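Local coordinates for YfkN protein (Bacillus subtilis subsp. subtilis, PDB 3GVE) that binds a manganese ion and a magnesium ion in a shared two-metal site and belongs to the calcineurin-like phosphoesterase family, at residues A[45-48]-A[49-53]; A[198-201]-A[202-206]; A[330-333]-A[334-338]. All blocks are in the same frame, centred on the assembly; numbering follows the deposited sequence.

Contact 1 (A[45-48]-A[49-53]); sequences QLIQ and KHREQ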
loop_
_atom_site.group_PDB
_atom_site.type_symbol
_atom_site.label_atom_id
_atom_site.label_comp_id
_atom_site.label_asym_id
_atom_site.label_seq_id
_atom_site.Cartn_x
_atom_site.Cartn_y
_atom_site.Cartn_z
ATOM N N GLN A 45 -19.165 -4.093 11.812
ATOM C CA GLN A 45 -19.884 -5.233 12.363
ATOM C C GLN A 45 -19.315 -5.585 13.727
ATOM O O GLN A 45 -20.064 -5.917 14.614
ATOM C CB GLN A 45 -19.845 -6.437 11.408
ATOM C CG GLN A 45 -20.439 -6.165 10.022
ATOM C CD GLN A 45 -21.937 -5.993 10.022
ATOM O OE1 GLN A 45 -22.474 -5.146 10.690
ATOM N NE2 GLN A 45 -22.612 -6.802 9.218
ATOM N N LEU A 46 -17.995 -5.473 13.891
ATOM C CA LEU A 46 -17.386 -5.645 15.215
ATOM C C LEU A 46 -17.802 -4.527 16.167
ATOM O O LEU A 46 -18.014 -4.753 17.340
ATOM C CB LEU A 46 -15.859 -5.687 15.139
ATOM C CG LEU A 46 -15.241 -6.834 14.345
ATOM C CD1 LEU A 46 -13.713 -6.697 14.344
ATOM C CD2 LEU A 46 -15.656 -8.188 14.912
ATOM N N ILE A 47 -17.892 -3.313 15.638
ATOM C CA ILE A 47 -18.306 -2.167 16.453
ATOM C C ILE A 47 -19.704 -2.443 17.048
ATOM O O ILE A 47 -19.932 -2.248 18.220
ATOM C CB ILE A 47 -18.290 -0.837 15.635
ATOM C CG1 ILE A 47 -16.840 -0.452 15.261
ATOM C CG2 ILE A 47 -19.014 0.283 16.402
ATOM C CD1 ILE A 47 -16.701 0.695 14.282
ATOM N N GLN A 48 -20.632 -2.876 16.200
ATOM C CA GLN A 48 -21.998 -3.159 16.618
ATOM C C GLN A 48 -22.003 -4.251 17.681
ATOM O O GLN A 48 -22.661 -4.126 18.697
ATOM C CB GLN A 48 -22.865 -3.595 15.429
ATOM C CG GLN A 48 -24.332 -3.776 15.829
ATOM C CD GLN A 48 -25.229 -4.126 14.679
ATOM O OE1 GLN A 48 -25.076 -3.627 13.570
ATOM N NE2 GLN A 48 -26.209 -4.970 14.954
ATOM N N LYS A 49 -21.243 -5.304 17.444
ATOM C CA LYS A 49 -21.183 -6.390 18.408
ATOM C C LYS A 49 -20.701 -5.918 19.790
ATOM O O LYS A 49 -21.287 -6.238 20.803
ATOM C CB LYS A 49 -20.290 -7.518 17.911
ATOM C CG LYS A 49 -20.087 -8.589 18.970
ATOM C CD LYS A 49 -19.356 -9.741 18.408
ATOM C CE LYS A 49 -17.873 -9.495 18.373
ATOM N NZ LYS A 49 -17.162 -10.779 18.310
ATOM N N HIS A 50 -19.617 -5.147 19.817
ATOM C CA HIS A 50 -19.087 -4.677 21.085
ATOM C C HIS A 50 -20.028 -3.692 21.776
ATOM O O HIS A 50 -20.183 -3.735 22.980
ATOM C CB HIS A 50 -17.674 -4.135 20.883
ATOM C CG HIS A 50 -16.658 -5.214 20.763
ATOM N ND1 HIS A 50 -16.021 -5.753 21.857
ATOM C CD2 HIS A 50 -16.208 -5.895 19.688
ATOM C CE1 HIS A 50 -15.211 -6.711 21.454
ATOM N NE2 HIS A 50 -15.307 -6.819 20.143
ATOM N N ARG A 51 -20.690 -2.842 21.003
ATOM C CA ARG A 51 -21.678 -1.932 21.566
ATOM C C ARG A 51 -22.805 -2.709 22.263
ATOM O O ARG A 51 -23.312 -2.275 23.272
ATOM C CB ARG A 51 -22.245 -0.983 20.501
ATOM C CG ARG A 51 -21.360 0.238 20.230
ATOM C CD ARG A 51 -21.964 1.146 19.176
ATOM N NE ARG A 51 -21.416 2.495 19.288
ATOM C CZ ARG A 51 -21.253 3.331 18.274
ATOM N NH1 ARG A 51 -21.553 2.975 17.042
ATOM N NH2 ARG A 51 -20.797 4.549 18.503
ATOM N N GLU A 52 -23.178 -3.858 21.710
ATOM C CA GLU A 52 -24.233 -4.672 22.326
ATOM C C GLU A 52 -23.800 -5.268 23.658
ATOM O O GLU A 52 -24.622 -5.632 24.464
ATOM C CB GLU A 52 -24.657 -5.800 21.385
ATOM C CG GLU A 52 -25.365 -5.320 20.139
ATOM C CD GLU A 52 -25.439 -6.370 19.033
ATOM O OE1 GLU A 52 -24.805 -7.427 19.136
ATOM O OE2 GLU A 52 -26.141 -6.091 18.073
ATOM N N GLN A 53 -22.502 -5.369 23.874
ATOM C CA GLN A 53 -21.983 -5.964 25.092
ATOM C C GLN A 53 -21.883 -5.004 26.266
ATOM O O GLN A 53 -21.882 -5.440 27.401
ATOM C CB GLN A 53 -20.633 -6.589 24.826
ATOM C CG GLN A 53 -20.716 -7.823 23.957
ATOM C CD GLN A 53 -19.364 -8.223 23.448
ATOM O OE1 GLN A 53 -18.355 -7.747 23.945
ATOM N NE2 GLN A 53 -19.327 -9.060 22.444
#

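Contact 2 (A[198-201]-A[202-206]); sequences ETIP and KMKAE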
loop_
_atom_site.group_PDB
_atom_site.type_symbol
_atom_site.label_atom_id
_atom_site.label_comp_id
_atom_site.label_asym_id
_atom_site.label_seq_id
_atom_site.Cartn_x
_atom_site.Cartn_y
_atom_site.Cartn_z
ATOM N N GLU A 198 2.419 19.457 28.284
ATOM C CA GLU A 198 1.904 20.820 28.307
ATOM C C GLU A 198 0.389 20.819 28.458
ATOM O O GLU A 198 -0.184 21.653 29.135
ATOM C CB GLU A 198 2.320 21.492 27.006
ATOM C CG GLU A 198 1.844 22.918 26.743
ATOM C CD GLU A 198 2.305 23.392 25.367
ATOM O OE1 GLU A 198 3.503 23.569 25.166
ATOM O OE2 GLU A 198 1.477 23.540 24.477
ATOM N N THR A 199 -0.257 19.854 27.817
ATOM C CA THR A 199 -1.710 19.867 27.683
ATOM C C THR A 199 -2.487 19.140 28.794
ATOM O O THR A 199 -3.515 19.602 29.222
ATOM C CB THR A 199 -2.139 19.368 26.276
ATOM O OG1 THR A 199 -1.457 20.125 25.275
ATOM C CG2 THR A 199 -3.640 19.534 26.075
ATOM N N ILE A 200 -1.991 17.997 29.231
ATOM C CA ILE A 200 -2.647 17.205 30.255
ATOM C C ILE A 200 -3.029 18.009 31.524
ATOM O O ILE A 200 -4.084 17.844 32.026
ATOM C CB ILE A 200 -1.818 15.966 30.619
ATOM C CG1 ILE A 200 -1.895 14.916 29.486
ATOM C CG2 ILE A 200 -2.300 15.335 31.954
ATOM C CD1 ILE A 200 -0.772 13.926 29.521
ATOM N N PRO A 201 -2.135 18.855 32.035
ATOM C CA PRO A 201 -2.469 19.629 33.249
ATOM C C PRO A 201 -3.712 20.506 33.066
ATOM O O PRO A 201 -4.493 20.688 33.969
ATOM C CB PRO A 201 -1.217 20.483 33.455
ATOM C CG PRO A 201 -0.131 19.648 32.930
ATOM C CD PRO A 201 -0.710 18.984 31.694
ATOM N N LYS A 202 -3.871 21.035 31.877
ATOM C CA LYS A 202 -5.013 21.858 31.596
ATOM C C LYS A 202 -6.259 21.010 31.594
ATOM O O LYS A 202 -7.276 21.429 32.061
ATOM C CB LYS A 202 -4.836 22.511 30.249
ATOM C CG LYS A 202 -3.587 23.274 30.174
ATOM C CD LYS A 202 -3.769 24.304 29.148
ATOM C CE LYS A 202 -3.029 23.990 27.925
ATOM N NZ LYS A 202 -1.968 24.998 27.842
HETATM N N MSE A 203 -6.162 19.809 31.034
HETATM C CA MSE A 203 -7.299 18.910 30.994
HETATM C C MSE A 203 -7.690 18.512 32.405
HETATM O O MSE A 203 -8.867 18.472 32.716
HETATM C CB MSE A 203 -6.991 17.660 30.154
HETATM C CG MSE A 203 -6.644 17.950 28.707
HETATM SE SE MSE A 203 -6.122 16.338 27.733
HETATM C CE MSE A 203 -7.897 15.507 27.587
ATOM N N LYS A 204 -6.699 18.202 33.248
ATOM C CA LYS A 204 -7.029 17.866 34.614
ATOM C C LYS A 204 -7.690 19.072 35.320
ATOM O O LYS A 204 -8.665 18.907 36.029
ATOM C CB LYS A 204 -5.779 17.371 35.328
ATOM C CG LYS A 204 -5.274 16.021 34.811
ATOM C CD LYS A 204 -6.400 15.038 34.590
ATOM C CE LYS A 204 -6.609 14.124 35.777
ATOM N NZ LYS A 204 -7.567 13.011 35.501
ATOM N N ALA A 205 -7.165 20.266 35.079
ATOM C CA ALA A 205 -7.784 21.517 35.643
ATOM C C ALA A 205 -9.212 21.641 35.242
ATOM O O ALA A 205 -10.053 22.078 36.101
ATOM C CB ALA A 205 -6.944 22.723 35.190
ATOM N N GLU A 206 -9.550 21.389 33.983
ATOM C CA GLU A 206 -10.917 21.453 33.515
ATOM C C GLU A 206 -11.784 20.261 33.895
ATOM O O GLU A 206 -12.969 20.204 33.442
ATOM C CB GLU A 206 -10.953 21.743 31.995
ATOM C CG GLU A 206 -10.198 22.991 31.598
ATOM C CD GLU A 206 -10.813 24.287 32.200
ATOM O OE1 GLU A 206 -12.013 24.261 32.584
ATOM O OE2 GLU A 206 -10.067 25.315 32.244
#

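Contact 3 (A[330-333]-A[334-338]); sequences QTHQ and NTLEY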
loop_
_atom_site.group_PDB
_atom_site.type_symbol
_atom_site.label_atom_id
_atom_site.label_comp_id
_atom_site.label_asym_id
_atom_site.label_seq_id
_atom_site.Cartn_x
_atom_site.Cartn_y
_atom_site.Cartn_z
ATOM N N GLN A 330 -23.533 6.047 -2.756
ATOM C CA GLN A 330 -23.506 6.972 -3.899
ATOM C C GLN A 330 -22.075 7.417 -4.195
ATOM O O GLN A 330 -21.657 7.456 -5.320
ATOM C CB GLN A 330 -24.410 8.189 -3.688
ATOM C CG GLN A 330 -24.616 9.002 -4.977
ATOM C CD GLN A 330 -25.062 8.119 -6.145
ATOM O OE1 GLN A 330 -26.108 7.491 -6.078
ATOM N NE2 GLN A 330 -24.242 8.037 -7.191
ATOM N N THR A 331 -21.340 7.747 -3.146
ATOM C CA THR A 331 -19.943 8.150 -3.304
ATOM C C THR A 331 -19.097 7.014 -3.882
ATOM O O THR A 331 -18.264 7.219 -4.729
ATOM C CB THR A 331 -19.338 8.579 -1.954
ATOM O OG1 THR A 331 -20.090 9.670 -1.424
ATOM C CG2 THR A 331 -17.879 9.006 -2.125
ATOM N N HIS A 332 -19.325 5.820 -3.373
ATOM C CA HIS A 332 -18.652 4.633 -3.876
ATOM C C HIS A 332 -18.929 4.429 -5.369
ATOM O O HIS A 332 -18.021 4.205 -6.134
ATOM C CB HIS A 332 -19.077 3.430 -3.043
ATOM C CG HIS A 332 -18.594 2.121 -3.580
ATOM N ND1 HIS A 332 -17.263 1.771 -3.635
ATOM C CD2 HIS A 332 -19.279 1.084 -4.104
ATOM C CE1 HIS A 332 -17.153 0.565 -4.155
ATOM N NE2 HIS A 332 -18.361 0.126 -4.443
ATOM N N GLN A 333 -20.190 4.551 -5.767
ATOM C CA GLN A 333 -20.546 4.407 -7.189
ATOM C C GLN A 333 -19.946 5.517 -8.040
ATOM O O GLN A 333 -19.491 5.262 -9.137
ATOM C CB GLN A 333 -22.058 4.301 -7.371
ATOM C CG GLN A 333 -22.585 3.014 -6.765
ATOM C CD GLN A 333 -24.059 2.842 -6.913
ATOM O OE1 GLN A 333 -24.707 3.584 -7.631
ATOM N NE2 GLN A 333 -24.595 1.849 -6.243
ATOM N N ASN A 334 -19.891 6.727 -7.504
ATOM C CA ASN A 334 -19.230 7.827 -8.193
ATOM C C ASN A 334 -17.732 7.580 -8.337
ATOM O O ASN A 334 -17.116 7.935 -9.324
ATOM C CB ASN A 334 -19.480 9.158 -7.461
ATOM C CG ASN A 334 -20.934 9.611 -7.537
ATOM O OD1 ASN A 334 -21.716 9.101 -8.317
ATOM N ND2 ASN A 334 -21.285 10.566 -6.714
ATOM N N THR A 335 -17.149 6.967 -7.313
ATOM C CA THR A 335 -15.740 6.612 -7.347
ATOM C C THR A 335 -15.450 5.537 -8.409
ATOM O O THR A 335 -14.466 5.614 -9.113
ATOM C CB THR A 335 -15.245 6.179 -5.950
ATOM O OG1 THR A 335 -15.374 7.288 -5.059
ATOM C CG2 THR A 335 -13.787 5.750 -5.979
ATOM N N LEU A 336 -16.314 4.540 -8.495
ATOM C CA LEU A 336 -16.166 3.540 -9.543
ATOM C C LEU A 336 -16.143 4.211 -10.919
ATOM O O LEU A 336 -15.331 3.874 -11.742
ATOM C CB LEU A 336 -17.298 2.527 -9.481
ATOM C CG LEU A 336 -17.360 1.592 -8.280
ATOM C CD1 LEU A 336 -18.631 0.765 -8.326
ATOM C CD2 LEU A 336 -16.142 0.681 -8.148
ATOM N N GLU A 337 -17.031 5.167 -11.149
ATOM C CA GLU A 337 -17.086 5.861 -12.434
ATOM C C GLU A 337 -15.782 6.611 -12.658
ATOM O O GLU A 337 -15.205 6.601 -13.729
ATOM C CB GLU A 337 -18.276 6.814 -12.456
ATOM C CG GLU A 337 -18.493 7.558 -13.767
ATOM C CD GLU A 337 -19.743 8.433 -13.772
ATOM O OE1 GLU A 337 -20.389 8.543 -14.834
ATOM O OE2 GLU A 337 -20.080 9.034 -12.739
ATOM N N TYR A 338 -15.323 7.271 -11.607
ATOM C CA TYR A 338 -14.092 8.044 -11.639
ATOM C C TYR A 338 -12.880 7.178 -11.995
ATOM O O TYR A 338 -12.040 7.565 -12.794
ATOM C CB TYR A 338 -13.903 8.722 -10.276
ATOM C CG TYR A 338 -12.505 9.194 -9.978
ATOM C CD1 TYR A 338 -11.927 10.220 -10.691
ATOM C CD2 TYR A 338 -11.774 8.614 -8.969
ATOM C CE1 TYR A 338 -10.644 10.639 -10.408
ATOM C CE2 TYR A 338 -10.521 9.014 -8.689
ATOM C CZ TYR A 338 -9.945 10.024 -9.393
ATOM O OH TYR A 338 -8.668 10.412 -9.086
HETATM O O HOH W 1 -20.749 11.480 -3.522
#

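Contact 1 (A[45-48]-A[49-53])
Leu46 with His50, Ile47 with Arg51 and Gln48 with Glu52 are successive i, i+4 pairs of helix 40-53, an alpha-helix that packs on strands 57-61 and 286-297 of the four-stranded mixed sheet in this calcineurin-like phosphoesterase. They illustrate how the main chain of a helix satisfies itself while most side-chain ends seek partners beyond it. Along the backbone, Lys49 N donates to Gln45 O (3.1 Å), His50 N to Leu46 O, Arg51 N to Ile47 O (2.9 Å) and Glu52 N to Gln48 O. The oxygen of Leu46 has a further neighbour, for it lies in the plane of the His50 ring, at its edge, 3.2 Å from His50 CD2. The polar side-chain ends turn mostly to partners outside this helix. His50 NE2 bonds to one oxygen of the Glu311 carboxylate, while Lys49 NZ forms a salt bridge with the other. To get there Lys49 bends at chi3 (81°), and its CE passes 4.3 Å from Leu46 CD2. Arg51 runs alongside Ile47, both pointing the same way, with Arg51 NH1 3.8 Å from Ile47 CG2. Its charge is met by backbone carbonyls, NH1 bonding to Leu99 O and NH2 weakly to Lys100 O. Gln45 OE1, for its part, accepts from Asn321 ND2. On the exposed flank the pairing stays within the helix: the extended Gln48 reaches over to Glu52, its amide plane 75° from the carboxylate, and Gln48 NE2 gives Glu52 OE2 a straight (170°) but weak hydrogen bond of 3.3 Å.

Contact 2 (A[198-201]-A[202-206])
Thr199 and Met203 meet on the last turns of helix 192-205, where a proline inside an alpha-helix shows what a missing N-H costs. In the hydrogen-bond ladder, Pro201 N cannot donate to the turn before it, and the helix is kinked there; downstream the pattern is regular, with Met203 N on Thr199 O (3.2 Å), Lys204 N on Ile200 O (2.9 Å) and Ala205 N on Pro201 O (2.9 Å). Thr199 O also takes a weak, bent bond from Lys202 N (126°). Nonpolar contacts follow the same spacing: Ile200 and Lys204 lie side by side, with Ile200 CG2 4.2 Å from Lys204 CG, and Thr199 CG2 is 4.3 Å from CG of Met203, a selenomethionine. The charged ends do not pair with each other. Lys202 folds back at chi3 and chi4, yet its NZ stays 5.0 Å from Glu198 OE2; the Glu198 carboxylate is held instead by Gln190 NE2 on OE1 and a salt bridge from Lys135 NZ to OE2. Lys204 NZ makes a hydrogen bond to Ala208 O, just past the helix end. In the fold, the buried flank faces the sheet: Thr199 and Met203 rest on Tyr146 of strand 146-154 and Ile168 of strand 160-170, while Met203 and Lys204 touch Ile211 of strand 210-215.

Contact 3 (A[330-333]-A[334-338])
Asn334, Thr335, Leu336 and Glu337 each donate their backbone N-H to the carbonyl four residues back, on Gln330, Thr331, His332 and Gln333. From Asn334 on, this alpha-helical ladder of the long helix 322-340 is regular; the helix is kinked at Gln330 and Thr331, whose N atoms lack bonds to the turn before. On this scaffold the side chains offer a worked example of i, i+4 pairing, in three pairs, each by a different means. Thr335 grips one acceptor twice: besides its N, at 2.8 Å, its OG1 donates to Thr331 O at 2.9 Å, the two arriving from opposite faces of the carbonyl plane. A chi1 of -63° sets OG1 beside the backbone N, within reach of the same carbonyl that N uses, while Thr335 packs on Leu71 and Tyr74 of helix 70-85. His332 and Leu336 meet by packing, Leu336 CG lying over one ring face, toward the rim, 4.2 Å above the plane. Tyr27 meets the same imidazole edge-to-face, and Tyr29 OH bonds to His332 ND1. Gln330 bends at chi2 (51°) and brings NE2 to Asn334 OD1 at 3.0 Å. That oxygen lies in the Gln330 amide plane, whereas NE2 stands above the Asn334 carbonyl plane. A water links this side further, 2.8 Å from Thr331 OG1 and more weakly held by Asn334 ND2 at 3.4 Å.

How the contacts relate
The three contacts repeat one principle, the i, i+4 pairing of an alpha-helix, on three separate helices. None touches another: centre to centre, contacts 1 and 2 lie about 32 Å apart, contacts 1 and 3 about 28 Å, and contacts 2 and 3, on opposite sides of the chain's centre, about 44 Å. None supplies a metal ligand. Contacts 1 and 2 each lie on a connection between parallel strands, 9-17 to 57-61 and 160-170 to 210-215. Beyond those strands come Asp19 and His21, bound to manganese, Asp64, shared by both metals, and His216, bound to magnesium. Contact 3 lies near the chain's C-terminus and packs against helix 70-85, which follows Asp64.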